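Side-chain contacts in fucose-binding lectin (Kordia periserrulae, PDB 6HTN), which binds fucose, held here as methyl alpha-L-fucopyranoside in pockets of a beta-propeller, and so probably acts as a carbohydrate-recognising lectin: residues S5-D8 with Q12-L15; I17-Q22 with K26-C31; R67-G72 with I77-W82. All blocks are in the same frame, centred on the assembly; numbering follows the deposited sequence. Where two conformers were deposited one is given.

Contact 1 of 3, residues S5-D8 with Q12-L15. Unlike the reference sequence in segment 5-8: Leu7 (reference Val). With MFU (methyl alpha-L-fucopyranoside), chain O.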
loop_
_atom_site.group_PDB
_atom_site.type_symbol
_atom_site.label_atom_id
_atom_site.label_comp_id
_atom_site.label_asym_id
_atom_site.label_seq_id
_atom_site.Cartn_x
_atom_site.Cartn_y
_atom_site.Cartn_z
ATOM N N SER A 5 22.096 1.145 11.277
ATOM C CA SER A 5 22.870 1.802 12.352
ATOM C C SER A 5 24.215 1.084 12.471
ATOM O O SER A 5 24.335 -0.107 12.058
ATOM C CB SER A 5 22.164 1.799 13.649
ATOM O OG SER A 5 21.900 0.502 14.151
ATOM N N TRP A 6 25.192 1.774 13.060
ATOM C CA TRP A 6 26.504 1.143 13.338
ATOM C C TRP A 6 27.126 1.849 14.526
ATOM O O TRP A 6 26.797 3.000 14.816
ATOM C CB TRP A 6 27.443 1.170 12.133
ATOM C CG TRP A 6 27.875 2.541 11.712
ATOM C CD1 TRP A 6 29.032 3.189 12.076
ATOM C CD2 TRP A 6 27.148 3.475 10.908
ATOM N NE1 TRP A 6 29.084 4.441 11.512
ATOM C CE2 TRP A 6 27.953 4.635 10.763
ATOM C CE3 TRP A 6 25.924 3.414 10.204
ATOM C CZ2 TRP A 6 27.561 5.734 10.013
ATOM C CZ3 TRP A 6 25.580 4.472 9.409
ATOM C CH2 TRP A 6 26.352 5.633 9.348
ATOM N N LEU A 7 28.014 1.138 15.207
ATOM C CA LEU A 7 28.813 1.700 16.321
ATOM C C LEU A 7 30.197 2.029 15.815
ATOM O O LEU A 7 30.795 1.226 15.077
ATOM C CB LEU A 7 28.912 0.650 17.409
ATOM C CG LEU A 7 27.678 0.470 18.258
ATOM C CD1 LEU A 7 27.804 -0.839 19.050
ATOM C CD2 LEU A 7 27.354 1.634 19.163
ATOM N N ASP A 8 30.675 3.222 16.119
ATOM C CA ASP A 8 32.074 3.565 15.774
ATOM C C ASP A 8 32.992 3.019 16.881
ATOM O O ASP A 8 32.508 2.424 17.873
ATOM C CB ASP A 8 32.231 5.059 15.498
ATOM C CG ASP A 8 31.996 5.960 16.690
ATOM O OD1 ASP A 8 32.195 5.507 17.863
ATOM O OD2 ASP A 8 31.618 7.135 16.439
ATOM N N GLN A 12 29.985 5.118 19.995
ATOM C CA GLN A 12 28.908 6.079 19.618
ATOM C C GLN A 12 28.053 5.417 18.513
ATOM O O GLN A 12 28.616 5.047 17.480
ATOM C CB GLN A 12 29.491 7.407 19.125
ATOM C CG GLN A 12 28.470 8.368 18.540
ATOM C CD GLN A 12 27.459 8.830 19.552
ATOM O OE1 GLN A 12 27.802 9.426 20.578
ATOM N NE2 GLN A 12 26.172 8.586 19.315
ATOM N N ILE A 13 26.748 5.431 18.727
ATOM C CA ILE A 13 25.765 4.936 17.710
ATOM C C ILE A 13 25.602 5.981 16.597
ATOM O O ILE A 13 25.535 7.193 16.868
ATOM C CB ILE A 13 24.437 4.592 18.379
ATOM C CG1 ILE A 13 23.502 3.858 17.398
ATOM C CG2 ILE A 13 23.748 5.794 18.991
ATOM C CD1 ILE A 13 24.086 2.550 16.873
ATOM N N HIS A 14 25.487 5.507 15.375
ATOM C CA HIS A 14 25.131 6.289 14.180
ATOM C C HIS A 14 23.857 5.681 13.605
ATOM O O HIS A 14 23.838 4.453 13.436
ATOM C CB HIS A 14 26.249 6.286 13.156
ATOM C CG HIS A 14 27.518 6.854 13.727
ATOM N ND1 HIS A 14 27.863 8.194 13.515
ATOM C CD2 HIS A 14 28.469 6.310 14.541
ATOM C CE1 HIS A 14 29.026 8.434 14.164
ATOM N NE2 HIS A 14 29.403 7.330 14.810
ATOM N N LEU A 15 22.849 6.511 13.356
ATOM C CA LEU A 15 21.564 6.027 12.765
ATOM C C LEU A 15 21.398 6.670 11.416
ATOM O O LEU A 15 21.690 7.886 11.242
ATOM C CB LEU A 15 20.395 6.416 13.681
ATOM C CG LEU A 15 20.450 5.984 15.139
ATOM C CD1 LEU A 15 19.252 6.561 15.919
ATOM C CD2 LEU A 15 20.448 4.470 15.274
HETATM C C1 MFU O . 17.326 9.022 21.789
HETATM C C2 MFU O . 16.309 9.416 20.717
HETATM C C3 MFU O . 17.017 9.833 19.490
HETATM C C4 MFU O . 17.959 8.823 18.913
HETATM C C5 MFU O . 19.002 8.547 20.041
HETATM C C6 MFU O . 19.952 7.483 19.581
HETATM O O1 MFU O . 18.015 10.227 22.074
HETATM O O2 MFU O . 15.549 10.507 21.278
HETATM O O3 MFU O . 16.024 10.253 18.491
HETATM O O4 MFU O . 17.259 7.612 18.640
HETATM O O5 MFU O . 18.285 8.136 21.185
HETATM C CM MFU O . 19.133 9.985 23.012
#

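Contact 2 of 3, residues I17-Q22 with K26-C31. With MFU (methyl alpha-L-fucopyranoside), chain G.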
loop_
_atom_site.group_PDB
_atom_site.type_symbol
_atom_site.label_atom_id
_atom_site.label_comp_id
_atom_site.label_asym_id
_atom_site.label_seq_id
_atom_site.Cartn_x
_atom_site.Cartn_y
_atom_site.Cartn_z
ATOM N N ILE A 17 18.168 6.870 8.651
ATOM C CA ILE A 17 16.726 6.547 8.471
ATOM C C ILE A 17 16.313 7.053 7.101
ATOM O O ILE A 17 16.422 8.283 6.843
ATOM C CB ILE A 17 15.887 7.125 9.608
ATOM C CG1 ILE A 17 16.433 6.835 10.997
ATOM C CG2 ILE A 17 14.431 6.722 9.449
ATOM C CD1 ILE A 17 16.592 5.328 11.310
ATOM N N TYR A 18 15.788 6.200 6.246
ATOM C CA TYR A 18 15.445 6.494 4.852
ATOM C C TYR A 18 13.933 6.435 4.660
ATOM O O TYR A 18 13.289 5.457 5.098
ATOM C CB TYR A 18 16.147 5.513 3.903
ATOM C CG TYR A 18 17.656 5.566 4.030
ATOM C CD1 TYR A 18 18.399 6.534 3.347
ATOM C CD2 TYR A 18 18.313 4.743 4.918
ATOM C CE1 TYR A 18 19.773 6.635 3.543
ATOM C CE2 TYR A 18 19.670 4.828 5.109
ATOM C CZ TYR A 18 20.405 5.779 4.425
ATOM O OH TYR A 18 21.758 5.931 4.714
ATOM N N SER A 19 13.398 7.432 3.986
ATOM C CA SER A 19 11.943 7.495 3.720
ATOM C C SER A 19 11.659 8.249 2.433
ATOM O O SER A 19 12.502 8.976 1.930
ATOM C CB SER A 19 11.204 8.055 4.877
ATOM O OG SER A 19 11.578 9.442 5.122
ATOM N N LEU A 20 10.476 8.032 1.865
ATOM C CA LEU A 20 10.038 8.654 0.596
ATOM C C LEU A 20 9.208 9.859 0.973
ATOM O O LEU A 20 8.156 9.723 1.650
ATOM C CB LEU A 20 9.232 7.657 -0.233
ATOM C CG LEU A 20 8.686 8.234 -1.529
ATOM C CD1 LEU A 20 9.796 8.672 -2.454
ATOM C CD2 LEU A 20 7.797 7.201 -2.180
ATOM N N GLN A 21 9.622 11.055 0.564
ATOM C CA GLN A 21 8.873 12.285 0.934
ATOM C C GLN A 21 7.565 12.415 0.135
ATOM O O GLN A 21 7.572 12.375 -1.067
ATOM C CB GLN A 21 9.750 13.511 0.724
ATOM C CG GLN A 21 10.985 13.493 1.606
ATOM C CD GLN A 21 11.982 14.568 1.223
ATOM O OE1 GLN A 21 11.828 15.725 1.689
ATOM N NE2 GLN A 21 12.934 14.266 0.361
ATOM N N GLN A 22 6.520 12.633 0.867
ATOM C CA GLN A 22 5.150 12.789 0.312
ATOM C C GLN A 22 5.088 14.011 -0.600
ATOM O O GLN A 22 4.391 13.953 -1.618
ATOM C CB GLN A 22 4.133 12.871 1.441
ATOM C CG GLN A 22 3.956 11.564 2.202
ATOM C CD GLN A 22 3.150 11.641 3.482
ATOM O OE1 GLN A 22 2.672 12.713 3.850
ATOM N NE2 GLN A 22 2.943 10.482 4.089
ATOM N N LYS A 26 10.846 12.261 -3.519
ATOM C CA LYS A 26 12.292 12.017 -3.361
ATOM C C LYS A 26 12.606 11.359 -2.036
ATOM O O LYS A 26 11.983 11.637 -1.013
ATOM C CB LYS A 26 13.091 13.312 -3.504
ATOM C CG LYS A 26 12.831 13.909 -4.878
ATOM C CD LYS A 26 13.851 13.784 -5.881
ATOM C CE LYS A 26 13.592 14.655 -7.106
ATOM N NZ LYS A 26 14.123 13.994 -8.336
ATOM N N LEU A 27 13.635 10.517 -2.053
ATOM C CA LEU A 27 14.109 9.889 -0.806
ATOM C C LEU A 27 14.778 10.929 0.091
ATOM O O LEU A 27 15.517 11.823 -0.416
ATOM C CB LEU A 27 15.037 8.706 -1.120
ATOM C CG LEU A 27 14.389 7.529 -1.833
ATOM C CD1 LEU A 27 15.441 6.536 -2.314
ATOM C CD2 LEU A 27 13.356 6.851 -0.977
ATOM N N LEU A 28 14.481 10.796 1.353
ATOM C CA LEU A 28 15.060 11.583 2.476
ATOM C C LEU A 28 15.965 10.656 3.262
ATOM O O LEU A 28 15.576 9.477 3.560
ATOM C CB LEU A 28 13.911 12.064 3.361
ATOM C CG LEU A 28 14.280 12.708 4.683
ATOM C CD1 LEU A 28 15.078 13.982 4.454
ATOM C CD2 LEU A 28 13.040 13.010 5.515
ATOM N N GLU A 29 17.125 11.149 3.675
ATOM C CA GLU A 29 18.021 10.460 4.625
ATOM C C GLU A 29 18.134 11.305 5.876
ATOM O O GLU A 29 18.529 12.509 5.736
ATOM C CB GLU A 29 19.393 10.252 4.019
ATOM C CG GLU A 29 20.384 9.618 4.973
ATOM C CD GLU A 29 21.790 9.546 4.432
ATOM O OE1 GLU A 29 22.240 10.526 3.768
ATOM O OE2 GLU A 29 22.471 8.474 4.642
ATOM N N ARG A 30 17.751 10.794 7.005
ATOM C CA ARG A 30 17.884 11.486 8.304
ATOM C C ARG A 30 18.994 10.813 9.094
ATOM O O ARG A 30 19.063 9.565 9.117
ATOM C CB ARG A 30 16.593 11.543 9.083
ATOM C CG ARG A 30 15.538 12.383 8.381
ATOM C CD ARG A 30 15.844 13.906 8.438
ATOM N NE ARG A 30 15.520 14.360 9.765
ATOM C CZ ARG A 30 15.876 15.592 10.256
ATOM N NH1 ARG A 30 16.630 16.386 9.549
ATOM N NH2 ARG A 30 15.380 15.989 11.389
ATOM N N CYS A 31 19.859 11.614 9.676
ATOM C CA CYS A 31 21.104 11.120 10.301
ATOM C C CYS A 31 21.207 11.495 11.748
ATOM O O CYS A 31 20.879 12.642 12.111
ATOM C CB CYS A 31 22.307 11.703 9.590
ATOM S SG CYS A 31 22.352 11.514 7.822
HETATM C C1 MFU G . 26.820 11.573 6.373
HETATM C C2 MFU G . 25.674 11.548 5.358
HETATM C C3 MFU G . 25.888 10.680 4.163
HETATM C C4 MFU G . 26.116 9.257 4.646
HETATM C C5 MFU G . 27.310 9.409 5.603
HETATM C C6 MFU G . 27.613 8.028 6.264
HETATM O O1 MFU G . 27.848 12.040 5.573
HETATM O O2 MFU G . 25.530 12.905 4.797
HETATM O O3 MFU G . 24.778 10.646 3.236
HETATM O O4 MFU G . 25.013 8.785 5.457
HETATM O O5 MFU G . 26.996 10.180 6.769
HETATM C CM MFU G . 29.057 12.188 6.367
#

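Contact 3 of 3, residues R67-G72 with I77-W82. With MFU (methyl alpha-L-fucopyranoside), chain H; MFU (methyl alpha-L-fucopyranoside), chain G.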
loop_
_atom_site.group_PDB
_atom_site.type_symbol
_atom_site.label_atom_id
_atom_site.label_comp_id
_atom_site.label_asym_id
_atom_site.label_seq_id
_atom_site.Cartn_x
_atom_site.Cartn_y
_atom_site.Cartn_z
ATOM N N ARG A 67 23.937 0.604 1.690
ATOM C CA ARG A 67 23.190 0.289 0.480
ATOM C C ARG A 67 21.703 0.457 0.787
ATOM O O ARG A 67 21.226 -0.049 1.804
ATOM C CB ARG A 67 23.493 -1.142 0.017
ATOM C CG ARG A 67 24.944 -1.396 -0.372
ATOM C CD ARG A 67 25.310 -0.678 -1.635
ATOM N NE ARG A 67 26.702 -0.952 -2.070
ATOM C CZ ARG A 67 27.759 -0.296 -1.631
ATOM N NH1 ARG A 67 27.676 0.665 -0.719
ATOM N NH2 ARG A 67 28.944 -0.639 -2.125
ATOM N N VAL A 68 21.024 1.180 -0.087
ATOM C CA VAL A 68 19.588 1.515 0.059
ATOM C C VAL A 68 18.892 1.024 -1.201
ATOM O O VAL A 68 19.392 1.227 -2.312
ATOM C CB VAL A 68 19.439 3.059 0.222
ATOM C CG1 VAL A 68 18.038 3.502 0.272
ATOM C CG2 VAL A 68 20.159 3.538 1.438
ATOM N N TYR A 69 17.743 0.383 -1.033
ATOM C CA TYR A 69 16.971 -0.267 -2.108
ATOM C C TYR A 69 15.526 0.225 -2.100
ATOM O O TYR A 69 14.864 0.175 -1.059
ATOM C CB TYR A 69 17.027 -1.803 -1.938
ATOM C CG TYR A 69 18.427 -2.369 -1.949
ATOM C CD1 TYR A 69 19.057 -2.646 -3.151
ATOM C CD2 TYR A 69 19.141 -2.497 -0.769
ATOM C CE1 TYR A 69 20.373 -3.100 -3.165
ATOM C CE2 TYR A 69 20.453 -2.924 -0.769
ATOM C CZ TYR A 69 21.076 -3.208 -1.972
ATOM O OH TYR A 69 22.403 -3.572 -1.984
ATOM N N ALA A 70 15.061 0.701 -3.238
ATOM C CA ALA A 70 13.702 1.214 -3.393
ATOM C C ALA A 70 13.187 0.842 -4.755
ATOM O O ALA A 70 13.927 0.313 -5.566
ATOM C CB ALA A 70 13.670 2.725 -3.205
ATOM N N ILE A 71 11.921 1.103 -5.005
ATOM C CA ILE A 71 11.340 0.967 -6.359
ATOM C C ILE A 71 11.450 2.320 -7.065
ATOM O O ILE A 71 10.987 3.333 -6.531
ATOM C CB ILE A 71 9.902 0.456 -6.304
ATOM C CG1 ILE A 71 9.765 -0.806 -5.445
ATOM C CG2 ILE A 71 9.411 0.241 -7.734
ATOM C CD1 ILE A 71 10.779 -1.876 -5.772
ATOM N N GLY A 72 12.094 2.321 -8.230
ATOM C CA GLY A 72 12.220 3.578 -8.984
ATOM C C GLY A 72 10.954 3.898 -9.768
ATOM O O GLY A 72 10.011 3.128 -9.777
ATOM N N ILE A 77 13.667 -2.084 -9.262
ATOM C CA ILE A 77 14.484 -1.847 -8.062
ATOM C C ILE A 77 15.663 -0.937 -8.400
ATOM O O ILE A 77 16.360 -1.176 -9.402
ATOM C CB ILE A 77 14.921 -3.151 -7.365
ATOM C CG1 ILE A 77 13.672 -3.939 -6.942
ATOM C CG2 ILE A 77 15.827 -2.857 -6.185
ATOM C CD1 ILE A 77 13.932 -5.404 -6.607
ATOM N N ILE A 78 15.858 0.085 -7.565
ATOM C CA ILE A 78 17.051 0.966 -7.628
ATOM C C ILE A 78 17.900 0.692 -6.400
ATOM O O ILE A 78 17.359 0.468 -5.301
ATOM C CB ILE A 78 16.671 2.447 -7.752
ATOM C CG1 ILE A 78 15.908 2.974 -6.543
ATOM C CG2 ILE A 78 15.882 2.665 -9.022
ATOM C CD1 ILE A 78 15.773 4.502 -6.543
ATOM N N GLU A 79 19.214 0.687 -6.589
ATOM C CA GLU A 79 20.192 0.501 -5.521
ATOM C C GLU A 79 21.018 1.801 -5.418
ATOM O O GLU A 79 21.587 2.164 -6.442
ATOM C CB GLU A 79 21.090 -0.681 -5.822
ATOM C CG GLU A 79 22.210 -0.834 -4.784
ATOM C CD GLU A 79 23.208 -1.940 -5.092
ATOM O OE1 GLU A 79 23.604 -2.057 -6.289
ATOM O OE2 GLU A 79 23.645 -2.631 -4.118
ATOM N N LEU A 80 21.043 2.388 -4.262
ATOM C CA LEU A 80 21.859 3.593 -3.969
ATOM C C LEU A 80 22.965 3.215 -2.989
ATOM O O LEU A 80 22.730 2.528 -1.970
ATOM C CB LEU A 80 20.965 4.705 -3.464
ATOM C CG LEU A 80 19.843 5.052 -4.425
ATOM C CD1 LEU A 80 18.821 5.932 -3.708
ATOM C CD2 LEU A 80 20.328 5.690 -5.724
ATOM N N CYS A 81 24.179 3.622 -3.321
ATOM C CA CYS A 81 25.396 3.153 -2.623
ATOM C C CYS A 81 26.205 4.326 -2.059
ATOM O O CYS A 81 26.438 5.298 -2.806
ATOM C CB CYS A 81 26.308 2.443 -3.598
ATOM S SG CYS A 81 25.483 1.146 -4.561
ATOM N N TRP A 82 26.721 4.134 -0.876
ATOM C CA TRP A 82 27.709 5.022 -0.222
ATOM C C TRP A 82 28.886 4.164 0.206
ATOM O O TRP A 82 28.692 3.215 0.988
ATOM C CB TRP A 82 27.093 5.713 0.963
ATOM C CG TRP A 82 28.024 6.618 1.725
ATOM C CD1 TRP A 82 28.897 6.286 2.710
ATOM C CD2 TRP A 82 28.120 8.041 1.537
ATOM N NE1 TRP A 82 29.553 7.421 3.143
ATOM C CE2 TRP A 82 29.107 8.492 2.429
ATOM C CE3 TRP A 82 27.521 8.933 0.660
ATOM C CZ2 TRP A 82 29.416 9.857 2.529
ATOM C CZ3 TRP A 82 27.834 10.276 0.760
ATOM C CH2 TRP A 82 28.784 10.718 1.678
HETATM C C1 MFU H . 28.889 -2.015 -5.732
HETATM C C2 MFU H . 27.469 -2.105 -6.289
HETATM C C3 MFU H . 26.996 -3.549 -6.147
HETATM C C4 MFU H . 27.028 -3.938 -4.703
HETATM C C5 MFU H . 28.495 -3.818 -4.208
HETATM C C6 MFU H . 28.606 -4.184 -2.748
HETATM O O1 MFU H . 29.699 -2.794 -6.630
HETATM O O2 MFU H . 27.523 -1.700 -7.660
HETATM O O3 MFU H . 25.696 -3.663 -6.736
HETATM O O4 MFU H . 26.245 -3.091 -3.871
HETATM O O5 MFU H . 28.897 -2.398 -4.369
HETATM C CM MFU H . 31.035 -2.795 -6.094
HETATM C C1 MFU G . 26.820 11.573 6.373
HETATM C C2 MFU G . 25.674 11.548 5.358
HETATM C C3 MFU G . 25.888 10.680 4.163
HETATM C C4 MFU G . 26.116 9.257 4.646
HETATM C C5 MFU G . 27.310 9.409 5.603
HETATM C C6 MFU G . 27.613 8.028 6.264
HETATM O O1 MFU G . 27.848 12.040 5.573
HETATM O O2 MFU G . 25.530 12.905 4.797
HETATM O O3 MFU G . 24.778 10.646 3.236
HETATM O O4 MFU G . 25.013 8.785 5.457
HETATM O O5 MFU G . 26.996 10.180 6.769
HETATM C CM MFU G . 29.057 12.188 6.367
#

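Contact 1 of 3, residues S5-D8 with Q12-L15
Trp6 and His14 lay their flat side chains together where residues 5-8 meet 12-15. The CB of His14 sits over one face of the indole, 3.5 Å from the centroid of the Trp6 six-membered ring, a CH-pi contact. Beyond it the imidazole runs nearly parallel to the five-membered ring, the planes 8° apart, but is slid so far that the two barely overlap. Trp6 reaches this place because its CG lies between the backbone N and the carbonyl carbon (chi1 66°), which folds the indole back across the hydrogen-bonded pair it makes with His14. Histidine suits its position, offering a flat surface and two nitrogens. NE2 of His14 gives an almost straight bond of 2.8 Å to OD2 of Asp8, the oxygen lying in the imidazole plane although the nitrogen stands well above the carboxylate plane. ND1 is taken by Asp33, so both nitrogens are held and rotation of the ring is restrained. Asp8 also turns OD1 to Gln12 N at 3.1 Å, and Ser10 OG binds the same oxygen. Gln12, bent at chi2 (64°), folds its amide back so that NE2 meets Ile13 O at 2.9 Å on a lone pair.

On the other face Ser5, Leu7, Ile13 and Leu15 line up; Leu15 CD1 comes within 3.5 Å of O4 of a methyl alpha-L-fucopyranoside bound between this chain and the second subunit. This antiparallel hairpin joins strand 3-7, outermost in this chain's sheet, to strand 13-20, which pairs in turn with strand 27-32, while Ser106, Trp107, Leu108 and Tyr119 of the second subunit pack against the Ser5-Leu15 face.

Contact 2 of 3, residues I17-Q22 with K26-C31
Leu28 and Gln21 bury the most surface where residues 17-22 meet 26-31, and their side chains cross at about a right angle. The aliphatic part of Gln21 does the touching: its CG lies 3.7 Å from Leu28 CB. With CG beside the backbone N and the chain extended beyond it (chi2 169°), Gln21 brings its amide to the carbonyl of Lys26. Lys26 O is consequently gripped twice, by Gln21 N at 2.9 Å and by Gln21 NE2 at 3.1 Å, from opposite faces of the carbonyl plane. Glutamine suits this place because it combines an apolar stem with an N-H donor; NE2 also bonds to Asn44. Leu28 CD2 lies alongside Ser19 OG, and Leu28 N donates to Ser19 O at 2.7 Å.

The two segments lie on the middle strands of a four-stranded propeller blade, paired as an antiparallel beta hairpin whose opposite face carries Tyr18 and Glu29. These two lie side by side, pointing the same way, with Glu29 CG 3.4 Å from Tyr18 CE1. Tyr18 OH donates to Glu29 OE2 at 2.6 Å, on the anti side of the carboxylate. Glu29, extended with CG opposite the backbone N (chi1 177°), reaches methyl alpha-L-fucopyranoside: its OE1 accepts from sugar O3 at 2.6 Å and its OE2 from sugar O4 at 2.7 Å. Arg16, Ala41 and Trp87 add further hydrogen bonds to the same sugar.

Contact 3 of 3, residues R67-G72 with I77-W82
Glu79 OE2 is gripped by two hydroxyls, Tyr69 OH at 2.6 Å and O4 of the bound methyl alpha-L-fucopyranoside at 2.7 Å. Residues 67-72 and 77-82 lie on the two central strands of a propeller blade, an antiparallel hairpin whose Arg67-Tyr69-Glu79-Cys81 face helps to line a fucose pocket. Tyr69 and Glu79 run side by side, the ring and carboxylate planes 34° apart, and the phenol meets OE2 on its anti side. A tyrosine is long enough to reach the acid's end and, as a donor, joins the sugar hydroxyls and Leu92 N in holding the carboxylate's rotation. Glu79 OE1 takes sugar O3 and is also met by Leu92 N, so that both oxygens are occupied.

Arg67 supplies the complementary donors. Its NE binds O4 of this sugar at 2.8 Å, and its NH2 binds the ring oxygen O5 at 2.9 Å. O4 therefore donates to the acid and accepts from the arginine, so this one hydroxyl is used in both directions. Trp137 and Ala91 complete the site. The bend at chi2 (-69°) turns the guanidinium over Cys81, whose SG lies 3.5 Å from Arg67 NE against one face of the group; a small, polarisable side chain fits beneath so broad a cation. Asp83 makes a salt bridge to NH2, which should help to hold the guanidinium in place, whereas the bond from NH1 to Trp82 O is weak.

The other face is apolar. Val68 lies opposite Leu80 and small Ala70 opposite Ile78, and this side packs against neighbouring loops and strand 87-89. Farther along, Trp82 extends its indole beyond the hairpin to the fucoside that Glu29 also binds; the sugar's C4 stands 3.7 Å above the centre of the Trp82 indole face.

The three contacts follow one another along the chain, each within a beta hairpin. Contacts 1 and 2 belong to the same four-stranded sheet and share strand 13-20; their centres are about 18 Å apart, and both touch the second subunit. Contact 3 lies in the next sheet, as the counterpart of contact 2, with centres about 12 Å apart. Contacts 2 and 3 pack together through Leu27 on Leu80 and Tyr18 on Val68, and both reach one fucoside, which therefore sits between consecutive blades. Contact 1, whose centre is about 21 Å from that of contact 3, instead borders a sugar shared with the second subunit, so pockets arise both within and between chains.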